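Local coordinates for protein methyltransferase (PDB 2ESR) that probably transfers methyl groups from S-adenosylmethionine through a Rossmann-like domain, perhaps to ribosomal RNA as its relatives do, at residues V58-N63 against L86-E91; V135-K140 against G160-T165; T114-I119 against K146-L151; P28-G33 against V50-S55; R92-L97 against K125-E130. All coordinates share one frame; numbering follows the deposited sequence.

Interaction 1 (V58-N63 against L86-E91); sequences VLVEKN and LKMEAE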
# COMPACT_ATOMS: atom_id res chain seq x y z
N VAL A 58 0.34 5.78 1.01
CA VAL A 58 -0.74 4.92 1.43
C VAL A 58 -1.81 5.91 1.84
O VAL A 58 -1.54 6.81 2.64
CB VAL A 58 -0.38 4.04 2.65
CG1 VAL A 58 -1.64 3.34 3.18
CG2 VAL A 58 0.66 3.01 2.27
N LEU A 59 -3.00 5.79 1.26
CA LEU A 59 -4.10 6.68 1.59
C LEU A 59 -5.20 5.88 2.26
O LEU A 59 -5.53 4.78 1.81
CB LEU A 59 -4.65 7.36 0.33
CG LEU A 59 -3.76 8.37 -0.41
CD1 LEU A 59 -2.61 7.65 -1.11
CD2 LEU A 59 -4.61 9.13 -1.42
N VAL A 60 -5.78 6.42 3.33
CA VAL A 60 -6.86 5.75 4.01
C VAL A 60 -8.05 6.70 4.03
O VAL A 60 -7.95 7.82 4.52
CB VAL A 60 -6.51 5.40 5.48
CG1 VAL A 60 -7.66 4.59 6.10
CG2 VAL A 60 -5.22 4.61 5.53
N GLU A 61 -9.17 6.25 3.48
CA GLU A 61 -10.38 7.06 3.42
C GLU A 61 -11.57 6.12 3.43
O GLU A 61 -11.68 5.24 2.58
CB GLU A 61 -10.38 7.91 2.15
CG GLU A 61 -11.65 8.73 1.94
CD GLU A 61 -11.96 9.63 3.12
OE1 GLU A 61 -11.11 10.48 3.47
OE2 GLU A 61 -13.06 9.49 3.70
N LYS A 62 -12.46 6.31 4.40
CA LYS A 62 -13.64 5.47 4.55
C LYS A 62 -14.85 5.83 3.68
O LYS A 62 -15.65 4.96 3.34
CB LYS A 62 -14.07 5.44 6.01
CG LYS A 62 -13.95 4.07 6.67
CD LYS A 62 -14.73 3.01 5.89
CE LYS A 62 -14.59 1.64 6.53
NZ LYS A 62 -15.20 0.58 5.68
N ASN A 63 -14.99 7.11 3.34
CA ASN A 63 -16.12 7.56 2.52
C ASN A 63 -16.03 7.05 1.08
O ASN A 63 -14.99 7.15 0.43
CB ASN A 63 -16.19 9.09 2.53
CG ASN A 63 -17.34 9.63 1.70
OD1 ASN A 63 -17.33 9.54 0.47
ND2 ASN A 63 -18.33 10.20 2.37
N LEU A 86 -6.67 2.45 0.95
CA LEU A 86 -7.33 1.52 1.86
C LEU A 86 -8.67 2.12 2.27
O LEU A 86 -8.73 3.28 2.71
CB LEU A 86 -6.48 1.29 3.10
CG LEU A 86 -5.12 0.60 2.89
CD1 LEU A 86 -4.37 0.55 4.21
CD2 LEU A 86 -5.34 -0.80 2.34
N LYS A 87 -9.73 1.34 2.11
CA LYS A 87 -11.06 1.78 2.48
C LYS A 87 -11.33 1.20 3.86
O LYS A 87 -11.84 0.09 3.99
CB LYS A 87 -12.09 1.26 1.47
CG LYS A 87 -13.50 1.78 1.70
CD LYS A 87 -14.35 1.70 0.43
CE LYS A 87 -14.44 0.28 -0.12
NZ LYS A 87 -15.21 0.24 -1.39
N MSE A 88 -10.96 1.95 4.89
CA MSE A 88 -11.15 1.48 6.25
C MSE A 88 -11.01 2.62 7.25
O MSE A 88 -10.63 3.74 6.90
CB MSE A 88 -10.14 0.36 6.56
CG MSE A 88 -8.68 0.76 6.49
SE MSE A 88 -7.45 -0.77 6.39
CE MSE A 88 -7.82 -1.57 8.12
N GLU A 89 -11.34 2.34 8.51
CA GLU A 89 -11.24 3.33 9.57
C GLU A 89 -9.76 3.58 9.85
O GLU A 89 -8.96 2.65 9.83
CB GLU A 89 -11.92 2.82 10.85
CG GLU A 89 -13.38 2.42 10.69
CD GLU A 89 -14.28 3.58 10.32
OE1 GLU A 89 -15.51 3.39 10.30
OE2 GLU A 89 -13.76 4.68 10.04
N ALA A 90 -9.41 4.83 10.12
CA ALA A 90 -8.01 5.17 10.40
C ALA A 90 -7.44 4.32 11.53
O ALA A 90 -6.30 3.86 11.46
CB ALA A 90 -7.91 6.65 10.76
N GLU A 91 -8.24 4.11 12.57
CA GLU A 91 -7.83 3.32 13.72
C GLU A 91 -7.49 1.89 13.32
O GLU A 91 -6.47 1.33 13.74
CB GLU A 91 -8.95 3.32 14.77
CG GLU A 91 -9.08 4.64 15.51
CD GLU A 91 -10.46 4.85 16.12
OE1 GLU A 91 -10.99 3.91 16.75
OE2 GLU A 91 -11.00 5.97 15.97

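Interaction 2 (V135-K140 against G160-T165); sequences VCETDK and GISKVT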
# COMPACT_ATOMS: atom_id res chain seq x y z
N VAL A 135 2.05 16.37 9.31
CA VAL A 135 1.41 17.61 8.89
C VAL A 135 -0.09 17.59 9.13
O VAL A 135 -0.82 16.77 8.57
CB VAL A 135 1.67 17.86 7.39
CG1 VAL A 135 1.05 19.17 6.96
CG2 VAL A 135 3.17 17.88 7.13
N CYS A 136 -0.54 18.53 9.95
CA CYS A 136 -1.94 18.64 10.30
C CYS A 136 -2.57 19.89 9.72
O CYS A 136 -2.07 20.99 9.95
CB CYS A 136 -2.10 18.67 11.81
SG CYS A 136 -1.26 17.32 12.67
N GLU A 137 -3.66 19.73 8.98
CA GLU A 137 -4.36 20.89 8.43
C GLU A 137 -5.69 20.93 9.16
O GLU A 137 -6.42 19.93 9.19
CB GLU A 137 -4.57 20.73 6.92
CG GLU A 137 -5.32 21.91 6.30
CD GLU A 137 -5.31 21.88 4.78
OE1 GLU A 137 -5.46 20.78 4.21
OE2 GLU A 137 -5.16 22.96 4.16
N THR A 138 -6.00 22.07 9.76
CA THR A 138 -7.23 22.22 10.53
C THR A 138 -7.80 23.63 10.37
O THR A 138 -7.22 24.45 9.66
CB THR A 138 -6.96 22.05 12.03
OG1 THR A 138 -6.17 23.16 12.49
CG2 THR A 138 -6.19 20.76 12.29
N ASP A 139 -8.93 23.90 11.02
CA ASP A 139 -9.49 25.24 10.96
C ASP A 139 -8.50 26.11 11.72
O ASP A 139 -7.76 25.61 12.56
CB ASP A 139 -10.87 25.29 11.63
CG ASP A 139 -11.94 24.55 10.84
OD1 ASP A 139 -11.74 24.30 9.63
OD2 ASP A 139 -12.98 24.22 11.44
N LYS A 140 -8.49 27.40 11.42
CA LYS A 140 -7.56 28.33 12.07
C LYS A 140 -7.73 28.40 13.58
O LYS A 140 -6.76 28.60 14.31
CB LYS A 140 -7.73 29.73 11.48
CG LYS A 140 -9.12 30.31 11.69
CD LYS A 140 -9.20 31.79 11.31
CE LYS A 140 -8.91 32.01 9.84
NZ LYS A 140 -9.12 33.44 9.46
N GLY A 160 -5.59 32.22 5.31
CA GLY A 160 -6.93 32.04 4.80
C GLY A 160 -7.77 31.59 5.98
O GLY A 160 -7.75 32.22 7.03
N ILE A 161 -8.50 30.49 5.81
CA ILE A 161 -9.33 29.99 6.89
C ILE A 161 -8.81 28.64 7.38
O ILE A 161 -9.57 27.76 7.77
CB ILE A 161 -10.79 29.82 6.44
CG1 ILE A 161 -10.87 28.84 5.27
CG2 ILE A 161 -11.37 31.18 6.05
CD1 ILE A 161 -12.28 28.53 4.84
N SER A 162 -7.49 28.48 7.35
CA SER A 162 -6.90 27.23 7.78
C SER A 162 -5.59 27.42 8.52
O SER A 162 -4.97 28.49 8.48
CB SER A 162 -6.67 26.31 6.59
OG SER A 162 -5.66 26.83 5.74
N LYS A 163 -5.16 26.37 9.19
CA LYS A 163 -3.91 26.40 9.91
C LYS A 163 -3.21 25.07 9.68
O LYS A 163 -3.85 24.01 9.71
CB LYS A 163 -4.14 26.60 11.41
CG LYS A 163 -2.85 26.66 12.20
CD LYS A 163 -3.05 27.11 13.64
CE LYS A 163 -3.77 26.07 14.46
NZ LYS A 163 -3.85 26.52 15.89
N VAL A 164 -1.91 25.14 9.41
CA VAL A 164 -1.12 23.95 9.20
C VAL A 164 -0.13 23.86 10.35
O VAL A 164 0.59 24.81 10.64
CB VAL A 164 -0.33 23.99 7.87
CG1 VAL A 164 0.62 22.80 7.79
CG2 VAL A 164 -1.30 23.95 6.69
N THR A 165 -0.12 22.71 11.01
CA THR A 165 0.77 22.47 12.13
C THR A 165 1.60 21.24 11.77
O THR A 165 1.05 20.21 11.37
CB THR A 165 -0.02 22.18 13.41
OG1 THR A 165 -0.91 23.27 13.69
CG2 THR A 165 0.93 21.99 14.60
O HOH W 1 -3.31 22.83 12.29
O HOH W 2 -11.31 27.58 9.53

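Interaction 3 (T114-I119 against K146-L151); sequences TIVATI and KEIATL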
# COMPACT_ATOMS: atom_id res chain seq x y z
N THR A 114 -8.94 13.90 17.48
CA THR A 114 -8.43 12.84 16.62
C THR A 114 -6.95 12.98 16.28
O THR A 114 -6.25 11.98 16.14
CB THR A 114 -9.25 12.78 15.33
OG1 THR A 114 -10.63 12.66 15.66
CG2 THR A 114 -8.83 11.57 14.50
N ILE A 115 -6.48 14.21 16.12
CA ILE A 115 -5.07 14.39 15.81
C ILE A 115 -4.22 13.85 16.95
O ILE A 115 -3.27 13.10 16.73
CB ILE A 115 -4.75 15.87 15.55
CG1 ILE A 115 -5.31 16.27 14.18
CG2 ILE A 115 -3.25 16.13 15.64
CD1 ILE A 115 -5.13 17.73 13.84
N VAL A 116 -4.58 14.19 18.18
CA VAL A 116 -3.82 13.70 19.33
C VAL A 116 -3.88 12.17 19.43
O VAL A 116 -2.85 11.50 19.56
CB VAL A 116 -4.34 14.33 20.64
CG1 VAL A 116 -3.64 13.71 21.84
CG2 VAL A 116 -4.10 15.84 20.62
N ALA A 117 -5.08 11.61 19.35
CA ALA A 117 -5.23 10.16 19.45
C ALA A 117 -4.48 9.45 18.33
O ALA A 117 -3.85 8.42 18.56
CB ALA A 117 -6.70 9.79 19.41
N THR A 118 -4.54 10.00 17.12
CA THR A 118 -3.88 9.36 15.98
C THR A 118 -2.36 9.39 16.08
O THR A 118 -1.71 8.39 15.81
CB THR A 118 -4.35 9.98 14.65
OG1 THR A 118 -5.77 9.82 14.54
CG2 THR A 118 -3.68 9.29 13.46
N ILE A 119 -1.80 10.53 16.47
CA ILE A 119 -0.35 10.63 16.60
C ILE A 119 0.13 9.72 17.73
O ILE A 119 1.18 9.07 17.62
CB ILE A 119 0.09 12.09 16.84
CG1 ILE A 119 -0.23 12.91 15.58
CG2 ILE A 119 1.58 12.16 17.15
CD1 ILE A 119 0.09 14.38 15.68
N LYS A 146 1.46 21.59 22.16
CA LYS A 146 2.84 21.71 21.73
C LYS A 146 3.53 20.36 21.62
O LYS A 146 4.43 20.18 20.80
CB LYS A 146 3.63 22.61 22.67
CG LYS A 146 3.36 24.09 22.45
CD LYS A 146 4.39 24.96 23.16
CE LYS A 146 4.20 26.43 22.83
NZ LYS A 146 5.20 27.29 23.53
N GLU A 147 3.11 19.41 22.45
CA GLU A 147 3.69 18.08 22.42
C GLU A 147 2.65 16.98 22.41
O GLU A 147 1.62 17.06 23.08
CB GLU A 147 4.63 17.88 23.62
CG GLU A 147 5.92 18.67 23.55
CD GLU A 147 6.78 18.49 24.79
OE1 GLU A 147 7.90 19.04 24.82
OE2 GLU A 147 6.34 17.80 25.74
N ILE A 148 2.93 15.94 21.64
CA ILE A 148 2.07 14.77 21.54
C ILE A 148 3.02 13.59 21.48
O ILE A 148 3.82 13.49 20.56
CB ILE A 148 1.23 14.77 20.25
CG1 ILE A 148 0.31 16.00 20.22
CG2 ILE A 148 0.41 13.49 20.17
CD1 ILE A 148 -0.44 16.16 18.90
N ALA A 149 2.94 12.70 22.47
CA ALA A 149 3.83 11.55 22.51
C ALA A 149 5.27 12.08 22.46
O ALA A 149 5.63 12.98 23.21
CB ALA A 149 3.56 10.62 21.33
N THR A 150 6.08 11.54 21.56
CA THR A 150 7.47 11.97 21.43
C THR A 150 7.64 13.12 20.45
O THR A 150 8.75 13.55 20.18
CB THR A 150 8.36 10.81 20.97
OG1 THR A 150 7.94 10.39 19.67
CG2 THR A 150 8.24 9.65 21.94
N LEU A 151 6.53 13.62 19.91
CA LEU A 151 6.61 14.69 18.94
C LEU A 151 6.32 16.08 19.49
O LEU A 151 5.69 16.24 20.54
CB LEU A 151 5.67 14.41 17.76
CG LEU A 151 5.96 13.16 16.93
CD1 LEU A 151 5.46 11.92 17.66
CD2 LEU A 151 5.26 13.29 15.58

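Interaction 4 (P28-G33 against V50-S55); sequences PYFNGG and VSRGMS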
# COMPACT_ATOMS: atom_id res chain seq x y z
N PRO A 28 10.32 22.31 -0.62
CA PRO A 28 9.29 22.11 -1.65
C PRO A 28 9.48 20.86 -2.51
O PRO A 28 8.66 20.55 -3.36
CB PRO A 28 9.39 23.39 -2.47
CG PRO A 28 10.84 23.69 -2.43
CD PRO A 28 11.18 23.45 -0.98
N TYR A 29 10.59 20.16 -2.30
CA TYR A 29 10.86 18.92 -3.02
C TYR A 29 11.29 17.88 -2.01
O TYR A 29 11.71 18.21 -0.91
CB TYR A 29 11.97 19.12 -4.07
CG TYR A 29 13.28 19.60 -3.50
CD1 TYR A 29 13.49 20.96 -3.24
CD2 TYR A 29 14.29 18.70 -3.16
CE1 TYR A 29 14.67 21.40 -2.66
CE2 TYR A 29 15.48 19.14 -2.58
CZ TYR A 29 15.66 20.49 -2.33
OH TYR A 29 16.82 20.93 -1.74
N PHE A 30 11.19 16.60 -2.39
CA PHE A 30 11.59 15.51 -1.50
C PHE A 30 12.45 14.54 -2.29
O PHE A 30 12.31 14.44 -3.51
CB PHE A 30 10.36 14.77 -0.98
CG PHE A 30 9.31 15.65 -0.38
CD1 PHE A 30 9.45 16.14 0.92
CD2 PHE A 30 8.18 16.00 -1.10
CE1 PHE A 30 8.47 16.95 1.48
CE2 PHE A 30 7.19 16.81 -0.55
CZ PHE A 30 7.34 17.29 0.74
N ASN A 31 13.33 13.81 -1.61
CA ASN A 31 14.17 12.83 -2.29
C ASN A 31 13.77 11.40 -1.94
O ASN A 31 14.60 10.59 -1.53
CB ASN A 31 15.65 13.05 -1.96
CG ASN A 31 16.22 14.28 -2.64
OD1 ASN A 31 16.06 15.40 -2.16
ND2 ASN A 31 16.87 14.07 -3.77
N GLY A 32 12.49 11.10 -2.11
CA GLY A 32 11.99 9.76 -1.82
C GLY A 32 11.45 9.60 -0.41
O GLY A 32 11.68 10.45 0.46
N GLY A 33 10.74 8.50 -0.18
CA GLY A 33 10.17 8.24 1.14
C GLY A 33 8.73 7.78 1.05
O GLY A 33 8.13 7.83 -0.03
N VAL A 50 3.90 13.14 -3.66
CA VAL A 50 4.59 12.19 -4.53
C VAL A 50 5.09 12.94 -5.77
O VAL A 50 6.19 12.69 -6.26
CB VAL A 50 3.65 11.03 -4.95
CG1 VAL A 50 4.30 10.19 -6.04
CG2 VAL A 50 3.34 10.16 -3.74
N SER A 51 4.28 13.87 -6.26
CA SER A 51 4.66 14.65 -7.43
C SER A 51 5.93 15.44 -7.14
O SER A 51 6.75 15.69 -8.04
CB SER A 51 3.54 15.62 -7.81
OG SER A 51 3.87 16.35 -8.98
N ARG A 52 6.11 15.83 -5.88
CA ARG A 52 7.27 16.60 -5.47
C ARG A 52 8.48 15.78 -5.05
O ARG A 52 9.50 16.35 -4.65
CB ARG A 52 6.87 17.57 -4.34
CG ARG A 52 5.99 18.71 -4.82
CD ARG A 52 5.44 19.54 -3.66
NE ARG A 52 4.61 20.65 -4.14
CZ ARG A 52 5.04 21.90 -4.30
NH1 ARG A 52 6.30 22.21 -4.02
NH2 ARG A 52 4.22 22.84 -4.74
N GLY A 53 8.39 14.46 -5.13
CA GLY A 53 9.54 13.66 -4.77
C GLY A 53 9.36 12.46 -3.86
O GLY A 53 10.25 11.62 -3.76
N MSE A 54 8.23 12.38 -3.16
CA MSE A 54 8.02 11.23 -2.28
C MSE A 54 7.85 10.02 -3.20
O MSE A 54 7.34 10.14 -4.31
CB MSE A 54 6.79 11.44 -1.41
CG MSE A 54 6.97 12.54 -0.36
SE MSE A 54 8.47 12.19 0.85
CE MSE A 54 7.71 10.72 1.76
N SER A 55 8.29 8.86 -2.73
CA SER A 55 8.25 7.65 -3.53
C SER A 55 6.90 6.96 -3.67
O SER A 55 6.51 6.57 -4.78
CB SER A 55 9.25 6.64 -2.96
OG SER A 55 10.52 7.24 -2.82

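Interaction 5 (R92-L97 against K125-E130); sequences RAIDCL and KNLLSE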
# COMPACT_ATOMS: atom_id res chain seq x y z
N ARG A 92 -8.35 1.29 12.50
CA ARG A 92 -8.13 -0.07 12.02
C ARG A 92 -6.89 -0.09 11.15
O ARG A 92 -6.05 -0.98 11.26
CB ARG A 92 -9.33 -0.54 11.20
CG ARG A 92 -10.62 -0.72 11.97
CD ARG A 92 -11.82 -0.47 11.07
NE ARG A 92 -11.72 -1.16 9.78
CZ ARG A 92 -12.49 -0.89 8.73
NH1 ARG A 92 -13.42 0.05 8.80
NH2 ARG A 92 -12.33 -1.57 7.60
N ALA A 93 -6.78 0.90 10.27
CA ALA A 93 -5.65 1.01 9.36
C ALA A 93 -4.32 1.01 10.11
O ALA A 93 -3.42 0.24 9.78
CB ALA A 93 -5.77 2.28 8.50
N ILE A 94 -4.20 1.86 11.12
CA ILE A 94 -2.97 1.95 11.89
C ILE A 94 -2.51 0.60 12.44
O ILE A 94 -1.31 0.33 12.53
CB ILE A 94 -3.12 2.98 13.04
CG1 ILE A 94 -3.27 4.38 12.44
CG2 ILE A 94 -1.90 2.94 13.96
CD1 ILE A 94 -3.56 5.47 13.46
N ASP A 95 -3.46 -0.26 12.79
CA ASP A 95 -3.12 -1.58 13.32
C ASP A 95 -2.62 -2.55 12.25
O ASP A 95 -2.03 -3.59 12.57
CB ASP A 95 -4.32 -2.19 14.04
CG ASP A 95 -4.63 -1.50 15.36
OD1 ASP A 95 -3.73 -1.47 16.22
OD2 ASP A 95 -5.76 -0.99 15.53
N CYS A 96 -2.86 -2.22 10.99
CA CYS A 96 -2.45 -3.09 9.89
C CYS A 96 -1.22 -2.60 9.14
O CYS A 96 -0.62 -3.36 8.37
CB CYS A 96 -3.62 -3.26 8.92
SG CYS A 96 -5.10 -3.96 9.68
N LEU A 97 -0.84 -1.35 9.36
CA LEU A 97 0.34 -0.77 8.70
C LEU A 97 1.63 -1.33 9.29
O LEU A 97 1.66 -1.71 10.46
CB LEU A 97 0.32 0.75 8.86
CG LEU A 97 -0.92 1.45 8.32
CD1 LEU A 97 -0.87 2.94 8.67
CD2 LEU A 97 -1.00 1.25 6.81
N LYS A 125 2.80 2.43 17.75
CA LYS A 125 2.99 1.34 16.81
C LYS A 125 4.29 1.47 16.02
O LYS A 125 4.52 0.73 15.06
CB LYS A 125 1.81 1.29 15.83
CG LYS A 125 0.46 1.03 16.51
CD LYS A 125 0.45 -0.33 17.21
CE LYS A 125 0.59 -1.47 16.22
NZ LYS A 125 -0.56 -1.54 15.29
N ASN A 126 5.14 2.39 16.45
CA ASN A 126 6.44 2.65 15.82
C ASN A 126 6.33 2.74 14.30
O ASN A 126 7.13 2.14 13.58
CB ASN A 126 7.43 1.56 16.20
CG ASN A 126 7.49 1.34 17.69
OD1 ASN A 126 6.79 0.47 18.23
ND2 ASN A 126 8.30 2.14 18.38
N LEU A 127 5.36 3.51 13.84
CA LEU A 127 5.12 3.68 12.41
C LEU A 127 5.71 4.97 11.85
O LEU A 127 5.53 5.27 10.67
CB LEU A 127 3.62 3.66 12.13
CG LEU A 127 2.91 2.32 12.41
CD1 LEU A 127 1.40 2.51 12.35
CD2 LEU A 127 3.38 1.30 11.40
N LEU A 128 6.39 5.74 12.70
CA LEU A 128 6.97 7.01 12.27
C LEU A 128 8.49 6.96 12.13
O LEU A 128 9.19 6.51 13.04
CB LEU A 128 6.60 8.11 13.27
CG LEU A 128 5.11 8.31 13.55
CD1 LEU A 128 4.94 9.39 14.60
CD2 LEU A 128 4.38 8.68 12.26
N SER A 129 9.00 7.45 11.01
CA SER A 129 10.45 7.45 10.81
C SER A 129 11.06 8.44 11.79
O SER A 129 10.36 9.29 12.35
CB SER A 129 10.80 7.88 9.38
OG SER A 129 10.61 9.28 9.22
N GLU A 130 12.36 8.33 12.01
CA GLU A 130 13.06 9.23 12.91
C GLU A 130 12.84 10.68 12.47
O GLU A 130 12.55 11.56 13.29
CB GLU A 130 14.57 8.93 12.88
CG GLU A 130 14.95 7.59 13.48
CD GLU A 130 14.91 7.61 14.99
OE1 GLU A 130 13.82 7.87 15.56
OE2 GLU A 130 15.96 7.36 15.62
O HOH W 3 0.74 -1.29 12.90

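Interaction 1 (V58-N63 against L86-E91)
Val60 and Leu86 form a parallel beta bridge: Leu86 N donates to Leu59 O at 2.7 Å, and Leu86 O accepts from Glu61 N at 3.1 Å, both bonds close to straight. Strand 83-86 ends there, and past the bridge the two segments part into loops. CG1 of Val60, anti to its backbone N (chi1 -175°), reaches past the bridge to Met88 O at 3.2 Å and lies against CG of Met88, which is modelled as selenomethionine. Two residues earlier in the strand, Val58 CG1 and Leu86 CD1 meet at 4.0 Å. Lys62 bends at chi2 (-56°) and lays its aliphatic chain across the backbone of Met88, where CE is only 3.5 Å from Met88 CA, a tight fit. Glu89 folds back at its own chi2, putting OE2 3.4 Å from Lys62 CG. Glu61 turns from the partner segment: OE2 accepts Asn63 N on its anti lone pair, and OE1 takes the amide of Gly41, in a glycine-rich loop after strand 34-38, consistent with the loop that borders the cofactor site in Rossmann-like methyltransferases. Leu86 also packs on Leu97 of the second subunit. The chemistry is thus divided: backbone bonds fix the register, while Lys62 and Glu89 touch by carbon and oxygen, their charged atoms NZ and OE1 5.4 Å apart, so any attraction between them is probably modest.

Interaction 2 (V135-K140 against G160-T165)
Thr138 holds OG1 between its backbone N and carbonyl carbon (chi1 68°), while Lys163 sends CG anti to its N (chi1 -179°), and the two side chains run alongside each other on one face of the sheet with Thr138 OG1 4.1 Å from Lys163 CB. That hydroxyl donates to Asp139 O at 2.9 Å and accepts from a water that also donates to Lys163 O and bonds Thr165 OG1, a small polar bridge between the strands. Lys163 continues, bent at chi3, until NZ finds Val142 O. Beneath them the strands are antiparallel. Cys136 N meets Thr165 O at 2.7 Å and Thr165 N returns to Cys136 O at 2.8 Å; Thr138 and Lys163 make the next such hydrogen-bonded pair. Glu137 and Val164, the non-hydrogen-bonded pair between, face the other side, where Val135 CG1 touches Val164 CG1 at 3.7 Å. At the far end Lys140 NZ makes a weak bond to Gly160 O. Here the sheet changes from parallel to antiparallel, as in class I methyltransferases. Helix 19-26 covers the Val135 and Val164 face through Ile22, Met25 and Ile26, helix 111-124 sets Ile115 against Cys136 and Thr138, and strand 101-106 flanks strand 132-139 on its other edge.

Interaction 3 (T114-I119 against K146-L151)
Where Ile119 meets Ile148 there are no rings or side-chain amides to stack, and the flat groups are peptide carbonyls. That of Val116 comes against the partner segment, its O 3.9 Å from Ile148 CG2. That of Thr114, two residues earlier, is gripped from opposite faces of its plane: Thr118 N reaches O from one and Thr118 OG1, at 2.7 Å, from the other, so this hydroxyl donates within its own helix. The contact itself is made by aliphatic branches. Ile119 and Ile148 cross at about a right angle, with CG2 of Ile119 and CG2 of Ile148 3.5 Å apart. In each isoleucine CG1 lies anti to the carbonyl carbon (chi1 -66° in Ile119, -61° in Ile148), which leaves CG2 anti to the backbone N, and their other branches meet as well, Ile119 CD1 lying 3.7 Å from Ile148 CD1. Val116 CG2 lies 4.1 Å from the same Ile148 CD1, and Leu151 CD1 closes over Ile119 CG2 at 3.9 Å. Ile148 and Leu151 can both face the helix because the chain reverses between them in a type II' turn, the two-residue loop of a beta hairpin, closed by Leu151 N to Ile148 O (2.8 Å) and Ile148 N to Leu151 O (3.0 Å). Ala149, which takes the positive-phi place in the turn, donates weakly to Glu120 just along the helix. Helix 111-124 therefore lies on the sheet where edge strand 147-148 folds back into strand 151-159: Ile119 also packs on Leu106 and Val134, Leu151 shares Val134, and Tyr167 of strand 162-169 lies beside both Ile148 and Leu151.

Interaction 4 (P28-G33 against V50-S55)
Arg52 stretches out beside Pro28, extended from CG to NE (chi3 179°), which carries its guanidinium level with the proline carbonyl. NH1 gives to Pro28 O at 3.0 Å, arriving in the carbonyl plane on a lone pair, and the oxygen lies almost in the guanidinium plane as well. NE turns to Glu48 of helix 44-51 in a salt bridge, so two partners fix the rotation of the group. Nearer its backbone, Arg52 CB rests 3.8 Å from CD2 of the Phe30 ring, whose plane stands 73° to the guanidinium. Phe30 takes CG anti to its carbonyl carbon, bringing the ring against the end of the helix, with Gly53 N at its edge. Gly53 leaves helix 44-51 in a Schellman motif, and the next residues run alongside 28-33, both segments leading into neighbouring parallel strands of the Rossmann-like sheet, 34-38 and 56-60. Phe30 N to Arg52 O, 2.8 Å, starts this pairing. Met54, a selenomethionine, bends at chi2, bringing SE to 4.3 Å from the centroid of the Phe30 ring, an oblique Met-aromatic contact 33° off the ring normal; Leu103 packs on both side chains. Ser55 turns its hydroxyl back beside its own N: OG accepts Gly33 N at 2.9 Å while Ser55 N donates to Gly33 O at 2.9 Å, in the carbonyl plane.

Interaction 5 (R92-L97 against K125-E130)
Lys125 starts with CB directed at helix 90-96, and its next atom, CG, comes 4.0 Å from CG2 of Ile94. CD and CE then coil the chain back, for chi2, chi3 and chi4 all lie near -60° (-61°, -65° and -64°), and the curled side chain delivers NZ to the last turn of the helix. There the ammonium has several modest partners: Asp95 OD1 at 3.3 Å, a long salt bridge with a weak hydrogen bond, and Ile94 O at 3.4 Å, also weak. A shorter bond goes to a water, which accepts from Lys125 NZ at 2.7 Å and donates to Ile94 O and Leu97 O, each 2.6 Å from it. The water thus joins the lysine to carbonyls at the C-terminal end of a helix, where a positive charge is probably welcome. Beside this polar cluster Leu127 supplies the apolar half: its CD1 meets Ile94 CG2 at 3.7 Å and its CD2 lies 4.0 Å from Leu97 CB, so the leucine fork spans both residues. The segment follows the Schellman motif that ends helix 111-124, with Asn126 at its positive-phi position. Ile94 packs onto that helix at Thr118, Ala121 and Leu122, Leu127 shares Leu122 and bonds by its backbone to Phe101 in strand 101-106, and Cys96 of helix 90-96 packs on Arg92 of the second subunit.

In the fold
Interactions 1 and 5 share helix 90-96 and touch, Met88 and Val60 packing on Ala93; both also meet the second subunit, as interaction 4 does. Interactions 3 and 5 border the same helix, 111-124, where Thr118 meets Ile94, and that helix also touches interaction 2. The chemistry follows the place. Interaction 1, buried, and interaction 2, partly buried, are strand pairings held by backbone bonds, one at the edge of the parallel part within this chain, the other where the antiparallel part begins. Interaction 3 is buried and wholly aliphatic across its segments; interaction 5, also largely buried, adds a weak salt bridge and a water. Interaction 4 is the surface contact, mixing backbone, arginine and serine bonds with a Met-aromatic contact.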